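Local coordinates for putative uncharacterized protein SMU.1704 (Streptococcus mutans, PDB 3L7W) that probably binds DNA through a winged helix-turn-helix domain and acts as a transcriptional regulator of the PadR family, at residues Val5-Ile10 against Tyr44-Lys49. Residues are numbered along the deposited sequence; the frame is centred on the assembly and turned at random.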
loop_
_atom_site.group_PDB
_atom_site.type_symbol
_atom_site.label_atom_id
_atom_site.label_comp_id
_atom_site.label_asym_id
_atom_site.label_seq_id
_atom_site.Cartn_x
_atom_site.Cartn_y
_atom_site.Cartn_z
ATOM N N VAL A 5 4.547 -3.580 1.948
ATOM C CA VAL A 5 4.757 -2.158 2.116
ATOM C C VAL A 5 5.854 -1.723 1.142
ATOM O O VAL A 5 6.991 -2.149 1.251
ATOM C CB VAL A 5 5.226 -1.857 3.541
ATOM C CG1 VAL A 5 5.604 -0.363 3.696
ATOM C CG2 VAL A 5 4.181 -2.300 4.547
ATOM N N SER A 6 5.515 -0.859 0.200
ATOM C CA SER A 6 6.485 -0.429 -0.790
ATOM C C SER A 6 7.575 0.412 -0.138
ATOM O O SER A 6 7.380 0.957 0.945
ATOM C CB SER A 6 5.791 0.373 -1.887
ATOM O OG SER A 6 5.300 1.605 -1.379
ATOM N N ALA A 7 8.727 0.500 -0.802
ATOM C CA ALA A 7 9.835 1.291 -0.303
ATOM C C ALA A 7 9.356 2.710 -0.052
ATOM O O ALA A 7 9.702 3.311 0.962
ATOM C CB ALA A 7 11.004 1.273 -1.290
ATOM N N LEU A 8 8.534 3.232 -0.963
ATOM C CA LEU A 8 8.019 4.595 -0.826
ATOM C C LEU A 8 7.222 4.744 0.452
ATOM O O LEU A 8 7.316 5.760 1.137
ATOM C CB LEU A 8 7.163 4.993 -2.026
ATOM C CG LEU A 8 7.964 5.134 -3.325
ATOM C CD1 LEU A 8 7.066 5.486 -4.499
ATOM C CD2 LEU A 8 9.043 6.188 -3.143
ATOM N N LEU A 9 6.446 3.720 0.780
ATOM C CA LEU A 9 5.634 3.750 1.990
ATOM C C LEU A 9 6.546 3.649 3.214
ATOM O O LEU A 9 6.279 4.256 4.242
ATOM C CB LEU A 9 4.622 2.608 1.980
ATOM C CG LEU A 9 3.170 2.984 2.218
ATOM C CD1 LEU A 9 2.300 1.722 2.350
ATOM C CD2 LEU A 9 3.039 3.868 3.438
ATOM N N ILE A 10 7.624 2.873 3.092
ATOM C CA ILE A 10 8.620 2.765 4.160
ATOM C C ILE A 10 9.191 4.140 4.479
ATOM O O ILE A 10 9.410 4.483 5.643
ATOM C CB ILE A 10 9.782 1.854 3.744
ATOM C CG1 ILE A 10 9.275 0.431 3.452
ATOM C CG2 ILE A 10 10.886 1.840 4.819
ATOM C CD1 ILE A 10 9.141 -0.418 4.666
ATOM N N TYR A 44 18.178 0.378 5.902
ATOM C CA TYR A 44 19.221 1.366 6.131
ATOM C C TYR A 44 19.599 2.176 4.896
ATOM O O TYR A 44 19.802 3.382 4.989
ATOM C CB TYR A 44 20.407 0.736 6.848
ATOM C CG TYR A 44 20.071 0.549 8.308
ATOM C CD1 TYR A 44 20.394 1.535 9.235
ATOM C CD2 TYR A 44 19.363 -0.573 8.755
ATOM C CE1 TYR A 44 20.066 1.398 10.572
ATOM C CE2 TYR A 44 19.035 -0.722 10.103
ATOM C CZ TYR A 44 19.396 0.278 11.007
ATOM O OH TYR A 44 19.097 0.187 12.349
ATOM N N PRO A 45 19.658 1.526 3.734
ATOM C CA PRO A 45 19.833 2.304 2.510
ATOM C C PRO A 45 18.707 3.317 2.334
ATOM O O PRO A 45 18.931 4.425 1.850
ATOM C CB PRO A 45 19.777 1.235 1.424
ATOM C CG PRO A 45 20.400 0.059 2.085
ATOM C CD PRO A 45 19.854 0.088 3.495
ATOM N N ILE A 46 17.503 2.950 2.748
ATOM C CA ILE A 46 16.399 3.883 2.642
ATOM C C ILE A 46 16.621 5.069 3.570
ATOM O O ILE A 46 16.519 6.227 3.146
ATOM C CB ILE A 46 15.062 3.208 2.909
ATOM C CG1 ILE A 46 14.795 2.183 1.806
ATOM C CG2 ILE A 46 13.973 4.243 2.963
ATOM C CD1 ILE A 46 13.460 1.461 1.941
ATOM N N LEU A 47 16.953 4.783 4.827
ATOM C CA LEU A 47 17.380 5.837 5.749
ATOM C C LEU A 47 18.456 6.704 5.114
ATOM O O LEU A 47 18.384 7.931 5.163
ATOM C CB LEU A 47 17.897 5.235 7.055
ATOM C CG LEU A 47 16.764 4.666 7.900
ATOM C CD1 LEU A 47 17.294 3.701 8.946
ATOM C CD2 LEU A 47 16.004 5.816 8.527
ATOM N N LYS A 48 19.444 6.068 4.496
ATOM C CA LYS A 48 20.550 6.818 3.892
ATOM C C LYS A 48 20.026 7.709 2.772
ATOM O O LYS A 48 20.336 8.900 2.702
ATOM C CB LYS A 48 21.640 5.869 3.374
ATOM C CG LYS A 48 22.878 6.567 2.816
ATOM C CD LYS A 48 24.080 5.620 2.816
ATOM C CE LYS A 48 25.205 6.098 1.899
ATOM N NZ LYS A 48 24.950 5.746 0.464
ATOM N N LYS A 49 19.210 7.125 1.907
ATOM C CA LYS A 49 18.575 7.860 0.826
ATOM C C LYS A 49 17.875 9.115 1.358
ATOM O O LYS A 49 18.021 10.204 0.801
ATOM C CB LYS A 49 17.574 6.934 0.138
ATOM C CG LYS A 49 16.688 7.560 -0.914
ATOM C CD LYS A 49 15.784 6.477 -1.490
ATOM C CE LYS A 49 14.991 6.982 -2.675
ATOM N NZ LYS A 49 13.995 7.999 -2.255
#
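A7 and I10, three residues apart in the first turn of helix 7-20, receive the end of I46 from helix 40-52, probably the recognition helix of the winged helix-turn-helix fold. That turn is opened by S6 at the N-cap: its OG accepts from L9 N at 3.2 Å, with an N-H...O angle of 150°, a task suited to a short hydroxyl side chain. A7 follows at the exposed edge of the contact, and its single methyl lets the other helix come close; A7 CB lies 4.1 Å from I46 CD1. L9 packs instead on Y91 of the second subunit. I10 supplies the second contact, I10 CG2 sitting 3.9 Å from I46 CD1. With CG1 turned beside the backbone N (chi1 -61°), CG2 is the branch facing I46, while the end of the side chain leads away. I10 also touches I32, A36 and I38. The two isoleucines, branched and wholly apolar as suits buried positions between helices, meet at about a right angle, I46 reaching across with an extended chain (chi2 -178°). The segments thus meet by dispersion contacts, which set the helix spacing by shape rather than by directional bonds; beside them, the salt bridge from K49 NZ to E11, the residue after I10, adds a polar link.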